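4-hydroxy-tetrahydrodipicolinate synthase (Methylacidiphilum fumariolicum SolV, PDB 6T3T) probably catalyses the condensation of pyruvate with aspartate-beta-semialdehyde to 4-hydroxy-tetrahydrodipicolinate, a step of lysine biosynthesis through diaminopimelate. Local coordinates at residues V148-L151 against V152-N155; E113-F116 against R117-A121; T284-S287 against R288-K292. All blocks are in the same frame, centred on the assembly; numbering follows the deposited sequence.

Contact 1 (V148-L151 against V152-N155); sequences VKRL and VEKN
N155 ND2 donates to L151 O at 2.9 Å, a side-chain bond that reaches back to the last turn of helix 145-154. The evidence for a well-formed bond is its direction: ND2 lies in the plane of the L151 carbonyl, on a lone pair, with a C=O...N angle of 125°. N155 is the first residue whose backbone leaves helical values, and its first torsion (-57°) sets CG anti to its own carbonyl carbon, which turns the amide back over the helix end. The same ND2 probably also bonds S120 OG on helix 112-125, which would tie the two helices through one amide nitrogen. With an alanine here, L151 O would probably lose its side-chain donor and helix 112-125 its polar tie through S120. Two residues earlier the backbone bond from E153 N to K149 O measures 3.0 Å with an N-H...O angle of 165°. On that outer side K149 and E153 approach only loosely: K149 CE is 3.6 Å from E153 OE2, while K149 NZ stays 4.4 Å from the same oxygen, too far for a salt bridge. R150 sends its guanidinium away, to a salt bridge with E113 and over the F116 ring. V152 CG2 lies 3.3 Å from V148 O, and the side chain packs on I158, L178 and F182, while V148 rests on I161. Such a division, with valines against strand 158-163, L151 and R150 against helix 112-125, and K149 and E153 on the outer side, is that of an outer helix of a beta/alpha (TIM) barrel.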
loop_
_atom_site.group_PDB
_atom_site.type_symbol
_atom_site.label_atom_id
_atom_site.label_comp_id
_atom_site.label_asym_id
_atom_site.label_seq_id
_atom_site.Cartn_x
_atom_site.Cartn_y
_atom_site.Cartn_z
ATOM N N VAL A 148 -8.225 4.047 20.831
ATOM C CA VAL A 148 -7.792 3.281 22.005
ATOM C C VAL A 148 -7.771 4.170 23.251
ATOM O O VAL A 148 -8.219 3.762 24.331
ATOM C CB VAL A 148 -6.411 2.636 21.757
ATOM C CG1 VAL A 148 -5.963 1.906 22.978
ATOM C CG2 VAL A 148 -6.443 1.680 20.567
ATOM N N LYS A 149 -7.254 5.396 23.126
ATOM C CA LYS A 149 -7.151 6.267 24.293
ATOM C C LYS A 149 -8.529 6.611 24.847
ATOM O O LYS A 149 -8.770 6.486 26.053
ATOM C CB LYS A 149 -6.390 7.548 23.941
ATOM C CG LYS A 149 -6.099 8.431 25.164
ATOM C CD LYS A 149 -5.244 9.654 24.794
ATOM C CE LYS A 149 -6.082 10.893 24.588
ATOM N NZ LYS A 149 -5.257 12.141 24.683
ATOM N N ARG A 150 -9.466 6.988 23.965
ATOM C CA ARG A 150 -10.829 7.314 24.402
ATOM C C ARG A 150 -11.509 6.107 25.031
ATOM O O ARG A 150 -12.218 6.229 26.038
ATOM C CB ARG A 150 -11.680 7.805 23.217
ATOM C CG ARG A 150 -11.325 9.182 22.649
ATOM C CD ARG A 150 -12.016 9.447 21.281
ATOM N NE ARG A 150 -13.481 9.398 21.402
ATOM C CZ ARG A 150 -14.330 9.155 20.403
ATOM N NH1 ARG A 150 -13.883 8.924 19.164
ATOM N NH2 ARG A 150 -15.640 9.136 20.650
ATOM N N LEU A 151 -11.323 4.935 24.428
ATOM C CA LEU A 151 -11.930 3.719 24.957
ATOM C C LEU A 151 -11.462 3.456 26.390
ATOM O O LEU A 151 -12.236 2.990 27.228
ATOM C CB LEU A 151 -11.627 2.529 24.033
ATOM C CG LEU A 151 -12.460 2.396 22.736
ATOM C CD1 LEU A 151 -11.974 1.253 21.827
ATOM C CD2 LEU A 151 -13.991 2.247 23.020
ATOM N N VAL A 152 -10.189 3.716 26.677
ATOM C CA VAL A 152 -9.661 3.451 28.008
ATOM C C VAL A 152 -10.107 4.522 28.995
ATOM O O VAL A 152 -10.390 4.218 30.160
ATOM C CB VAL A 152 -8.136 3.310 27.935
ATOM C CG1 VAL A 152 -7.511 3.217 29.344
ATOM C CG2 VAL A 152 -7.809 2.088 27.098
ATOM N N GLU A 153 -10.184 5.780 28.547
ATOM C CA GLU A 153 -10.737 6.831 29.399
ATOM C C GLU A 153 -12.132 6.460 29.886
ATOM O O GLU A 153 -12.463 6.676 31.056
ATOM C CB GLU A 153 -10.782 8.169 28.657
ATOM C CG GLU A 153 -9.435 8.884 28.511
ATOM C CD GLU A 153 -9.498 10.029 27.502
ATOM O OE1 GLU A 153 -10.576 10.228 26.904
ATOM O OE2 GLU A 153 -8.484 10.728 27.294
ATOM N N LYS A 154 -12.947 5.852 29.021
ATOM C CA LYS A 154 -14.362 5.664 29.320
ATOM C C LYS A 154 -14.723 4.256 29.770
ATOM O O LYS A 154 -15.822 4.059 30.285
ATOM C CB LYS A 154 -15.193 6.000 28.078
ATOM C CG LYS A 154 -16.519 6.711 28.372
ATOM C CD LYS A 154 -16.327 8.238 28.374
ATOM C CE LYS A 154 -15.936 8.749 27.000
ATOM N NZ LYS A 154 -15.025 9.930 27.094
ATOM N N ASN A 155 -13.821 3.293 29.658
ATOM C CA ASN A 155 -14.152 1.906 29.969
ATOM C C ASN A 155 -12.972 1.363 30.767
ATOM O O ASN A 155 -11.963 0.958 30.186
ATOM C CB ASN A 155 -14.380 1.080 28.709
ATOM C CG ASN A 155 -15.460 1.652 27.809
ATOM O OD1 ASN A 155 -16.661 1.481 28.063
ATOM N ND2 ASN A 155 -15.042 2.325 26.741
#

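Contact 2 (E113-F116 against R117-A121); sequences EGLF and RHFSA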
loop_
_atom_site.group_PDB
_atom_site.type_symbol
_atom_site.label_atom_id
_atom_site.label_comp_id
_atom_site.label_asym_id
_atom_site.label_seq_id
_atom_site.Cartn_x
_atom_site.Cartn_y
_atom_site.Cartn_z
ATOM N N GLU A 113 -15.471 6.196 15.124
ATOM C CA GLU A 113 -16.587 6.372 16.046
ATOM C C GLU A 113 -17.387 5.089 16.178
ATOM O O GLU A 113 -17.846 4.744 17.277
ATOM C CB GLU A 113 -17.473 7.529 15.575
ATOM C CG GLU A 113 -18.676 7.825 16.467
ATOM C CD GLU A 113 -18.300 8.211 17.908
ATOM O OE1 GLU A 113 -17.144 8.627 18.174
ATOM O OE2 GLU A 113 -19.182 8.095 18.792
ATOM N N GLY A 114 -17.573 4.372 15.065
ATOM C CA GLY A 114 -18.177 3.056 15.139
ATOM C C GLY A 114 -17.391 2.099 16.017
ATOM O O GLY A 114 -17.969 1.303 16.750
ATOM N N LEU A 115 -16.059 2.124 15.912
ATOM C CA LEU A 115 -15.239 1.265 16.761
ATOM C C LEU A 115 -15.381 1.637 18.234
ATOM O O LEU A 115 -15.503 0.762 19.103
ATOM C CB LEU A 115 -13.779 1.354 16.320
ATOM C CG LEU A 115 -13.500 0.640 15.001
ATOM C CD1 LEU A 115 -12.058 0.811 14.587
ATOM C CD2 LEU A 115 -13.862 -0.819 15.089
ATOM N N PHE A 116 -15.381 2.933 18.523
ATOM C CA PHE A 116 -15.570 3.409 19.887
ATOM C C PHE A 116 -16.912 2.951 20.460
ATOM O O PHE A 116 -16.974 2.427 21.578
ATOM C CB PHE A 116 -15.451 4.938 19.929
ATOM C CG PHE A 116 -15.701 5.509 21.290
ATOM C CD1 PHE A 116 -14.693 5.518 22.249
ATOM C CD2 PHE A 116 -16.950 5.992 21.640
ATOM C CE1 PHE A 116 -14.929 6.020 23.520
ATOM C CE2 PHE A 116 -17.179 6.499 22.911
ATOM C CZ PHE A 116 -16.169 6.511 23.846
ATOM N N ARG A 117 -18.002 3.131 19.706
ATOM C CA ARG A 117 -19.307 2.653 20.173
ATOM C C ARG A 117 -19.347 1.135 20.295
ATOM O O ARG A 117 -19.965 0.602 21.223
ATOM C CB ARG A 117 -20.410 3.121 19.238
ATOM C CG ARG A 117 -20.587 4.620 19.210
ATOM C CD ARG A 117 -21.678 5.009 18.242
ATOM N NE ARG A 117 -21.670 6.450 17.975
ATOM C CZ ARG A 117 -22.316 7.342 18.711
ATOM N NH1 ARG A 117 -23.033 6.941 19.753
ATOM N NH2 ARG A 117 -22.246 8.631 18.414
ATOM N N HIS A 118 -18.717 0.419 19.356
ATOM C CA HIS A 118 -18.722 -1.041 19.396
ATOM C C HIS A 118 -18.039 -1.544 20.663
ATOM O O HIS A 118 -18.611 -2.320 21.441
ATOM C CB HIS A 118 -18.022 -1.587 18.151
ATOM C CG HIS A 118 -17.770 -3.060 18.166
ATOM N ND1 HIS A 118 -18.714 -3.977 17.754
ATOM C CD2 HIS A 118 -16.662 -3.774 18.486
ATOM C CE1 HIS A 118 -18.199 -5.193 17.830
ATOM N NE2 HIS A 118 -16.954 -5.097 18.263
ATOM N N PHE A 119 -16.802 -1.123 20.877
ATOM C CA PHE A 119 -16.061 -1.619 22.029
ATOM C C PHE A 119 -16.648 -1.082 23.336
ATOM O O PHE A 119 -16.761 -1.835 24.313
ATOM C CB PHE A 119 -14.571 -1.278 21.893
ATOM C CG PHE A 119 -13.836 -2.114 20.837
ATOM C CD1 PHE A 119 -13.696 -3.488 20.993
ATOM C CD2 PHE A 119 -13.269 -1.522 19.716
ATOM C CE1 PHE A 119 -13.023 -4.262 20.042
ATOM C CE2 PHE A 119 -12.581 -2.299 18.748
ATOM C CZ PHE A 119 -12.487 -3.672 18.913
ATOM N N SER A 120 -17.119 0.180 23.354
ATOM C CA SER A 120 -17.724 0.703 24.585
ATOM C C SER A 120 -18.967 -0.087 24.975
ATOM O O SER A 120 -19.169 -0.384 26.158
ATOM C CB SER A 120 -18.082 2.177 24.453
ATOM O OG SER A 120 -16.930 2.965 24.246
ATOM N N ALA A 121 -19.802 -0.436 24.004
ATOM C CA ALA A 121 -21.013 -1.183 24.307
ATOM C C ALA A 121 -20.687 -2.554 24.884
ATOM O O ALA A 121 -21.357 -3.001 25.811
ATOM C CB ALA A 121 -21.875 -1.322 23.052
#
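The F116 ring has S120 OG over the centre of one face, 3.6 Å above its plane, and the R150 guanidinium of helix 145-154 lies over the opposite face in a cation-pi contact. F116 and S120 both belong to helix 112-125, the crossover helix of a beta-alpha-beta unit between strands 99-103 and 130-134 of the TIM barrel. F116 CG stands anti to the backbone N (chi1 177°), which swings the ring toward helix 145-154. H118 CD2 sits 3.8 Å above the plane of the F119 ring, over its centre, and F119 CE1 in turn lies in plane at the edge of the imidazole. H118 ND1 is bonded to T82 OG1.

The third flat group is the R117 guanidinium, approached over one face by E113 OE2, which lies 3.1 Å from R117 NE and equally far from R117 NH2. Carboxylate and guanidinium planes are 75° apart and no N-H points at the oxygen, so this salt bridge rests on charge alone. E113 OE1 forms a salt bridge with R150 NH2, so the carboxylate links two arginines. L269 and P270 of a neighbouring subunit pack on R117 and H118 respectively.

L115 and F119 run side by side in the same direction, L115 CD2 to F119 CE2 being 4.1 Å. F116 O accepts two bonds from S120, from opposite faces of its plane: S120 N reaches it at 2.9 Å, and S120 OG at 2.7 Å from 36° out of that plane.

Contact 3 (T284-S287 against R288-K292); sequences TTLS and RTKEK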
loop_
_atom_site.group_PDB
_atom_site.type_symbol
_atom_site.label_atom_id
_atom_site.label_comp_id
_atom_site.label_asym_id
_atom_site.label_seq_id
_atom_site.Cartn_x
_atom_site.Cartn_y
_atom_site.Cartn_z
ATOM N N THR A 284 11.503 -28.265 6.791
ATOM C CA THR A 284 12.931 -28.079 6.997
ATOM C C THR A 284 13.200 -27.024 8.072
ATOM O O THR A 284 14.079 -27.224 8.919
ATOM C CB THR A 284 13.631 -27.737 5.674
ATOM O OG1 THR A 284 13.116 -26.515 5.164
ATOM C CG2 THR A 284 13.400 -28.822 4.635
ATOM N N THR A 285 12.449 -25.903 8.071
ATOM C CA THR A 285 12.625 -24.905 9.129
ATOM C C THR A 285 12.337 -25.502 10.515
ATOM O O THR A 285 13.053 -25.222 11.480
ATOM C CB THR A 285 11.711 -23.690 8.911
ATOM O OG1 THR A 285 12.102 -22.958 7.750
ATOM C CG2 THR A 285 11.738 -22.745 10.144
ATOM N N LEU A 286 11.293 -26.319 10.630
ATOM C CA LEU A 286 10.993 -26.969 11.909
ATOM C C LEU A 286 12.184 -27.761 12.431
ATOM O O LEU A 286 12.552 -27.654 13.610
ATOM C CB LEU A 286 9.802 -27.896 11.774
ATOM C CG LEU A 286 8.518 -27.703 12.576
ATOM C CD1 LEU A 286 7.649 -28.933 12.379
ATOM C CD2 LEU A 286 8.795 -27.466 14.057
ATOM N N SER A 287 12.776 -28.598 11.577
ATOM C CA SER A 287 13.898 -29.430 12.008
ATOM C C SER A 287 15.068 -28.577 12.480
ATOM O O SER A 287 15.634 -28.816 13.549
ATOM C CB SER A 287 14.347 -30.335 10.853
ATOM O OG SER A 287 13.583 -31.514 10.860
ATOM N N ARG A 288 15.437 -27.577 11.686
ATOM C CA ARG A 288 16.562 -26.701 12.011
ATOM C C ARG A 288 16.343 -25.979 13.332
ATOM O O ARG A 288 17.290 -25.751 14.093
ATOM C CB ARG A 288 16.778 -25.677 10.886
ATOM C CG ARG A 288 17.379 -26.249 9.636
ATOM C CD ARG A 288 17.455 -25.291 8.436
ATOM N NE ARG A 288 18.084 -25.982 7.309
ATOM C CZ ARG A 288 18.148 -25.530 6.057
ATOM N NH1 ARG A 288 18.742 -26.273 5.123
ATOM N NH2 ARG A 288 17.616 -24.353 5.727
ATOM N N THR A 289 15.106 -25.567 13.595
ATOM C CA THR A 289 14.799 -24.821 14.811
ATOM C C THR A 289 15.020 -25.662 16.060
ATOM O O THR A 289 15.524 -25.167 17.081
ATOM C CB THR A 289 13.362 -24.330 14.749
ATOM O OG1 THR A 289 13.228 -23.484 13.608
ATOM C CG2 THR A 289 12.993 -23.549 16.031
ATOM N N LYS A 290 14.619 -26.928 16.004
ATOM C CA LYS A 290 14.762 -27.799 17.162
ATOM C C LYS A 290 16.216 -27.953 17.550
ATOM O O LYS A 290 16.579 -27.809 18.726
ATOM C CB LYS A 290 14.157 -29.159 16.853
ATOM C CG LYS A 290 12.677 -29.094 16.649
ATOM C CD LYS A 290 12.064 -30.469 16.740
ATOM C CE LYS A 290 10.631 -30.407 16.191
ATOM N NZ LYS A 290 9.871 -31.680 16.374
ATOM N N GLU A 291 17.075 -28.219 16.557
ATOM C CA GLU A 291 18.494 -28.367 16.844
ATOM C C GLU A 291 19.103 -27.042 17.304
ATOM O O GLU A 291 19.893 -27.022 18.254
ATOM C CB GLU A 291 19.241 -28.965 15.652
ATOM C CG GLU A 291 20.734 -28.820 15.832
ATOM C CD GLU A 291 21.264 -29.579 17.074
ATOM O OE1 GLU A 291 22.508 -29.668 17.217
ATOM O OE2 GLU A 291 20.457 -30.126 17.887
ATOM N N LYS A 292 18.733 -25.922 16.675
ATOM C CA LYS A 292 19.307 -24.644 17.102
ATOM C C LYS A 292 18.882 -24.289 18.532
ATOM O O LYS A 292 19.693 -23.789 19.322
ATOM C CB LYS A 292 18.895 -23.532 16.145
ATOM C CG LYS A 292 19.449 -23.627 14.703
ATOM C CD LYS A 292 18.758 -22.559 13.862
ATOM C CE LYS A 292 19.437 -22.334 12.498
ATOM N NZ LYS A 292 18.817 -21.174 11.750
#
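T285 O is held by two donors of one residue: T289 OG1 at 2.8 Å and T289 N at 3.0 Å. They come from opposite faces of the carbonyl plane, and the hydroxyl stands 38° out of it, so it does not use a lone pair. This is the familiar intrahelical threonine bond to the carbonyl four residues back, and it lies in helix 276-295, the last helix of the C-terminal helical region that follows the (beta/alpha)8 barrel. T289 chi1 is -60°, which puts OG1 beside its own backbone N and within reach of T285 O; CG2 takes the position anti to that nitrogen. The hydroxyl of T285 turns elsewhere, to D243 OD2 on helix 227-243 and K281 O, and so this face of the helix is fixed to its neighbour by a polar bond as well as by packing.

The surrounding backbone bonds vary in strength. R288 N to T284 O is straight, with an N-H...O angle of 172°, whereas E291 N to S287 O is weak at 3.4 Å. T284 OG1 also stays within the helix, bonded to K281 O.

Farther out, side-chain methylenes rest on the backbone: R288 CG lies 3.5 Å from T284 O as the arginine runs out in an extended chain. T289 packs on F211, L237 and L240, and L286 on F211, A256 and M259, which places the buried side of the helix against helices 227-243 and 251-259. The extended K290 chain spans the edge of that packing to reach a salt bridge with E260. On its way the lysine crosses the leucine obliquely, K290 CE lying 4.1 Å from L286 CD2.

Along the chain the order is contact 2, contact 1, contact 3. The first two lie on helices 112-125 and 145-154, the helices that precede and follow strand 130-134, with centres 10 Å apart. They touch directly: R150 NH2 is 2.9 Å from E113 OE1, and L151 CD2 is 3.3 Å from F116 O, so a salt bridge and close packing both join the two helices. Contact 3, on helix 276-295, is separate and on the opposite side of the chain's centre; the nearest atoms of contacts 1 and 3 are about 32 Å apart, as are those of contacts 2 and 3. One pair thus belongs to the helical layer round the barrel, the other contact to the C-terminal helices.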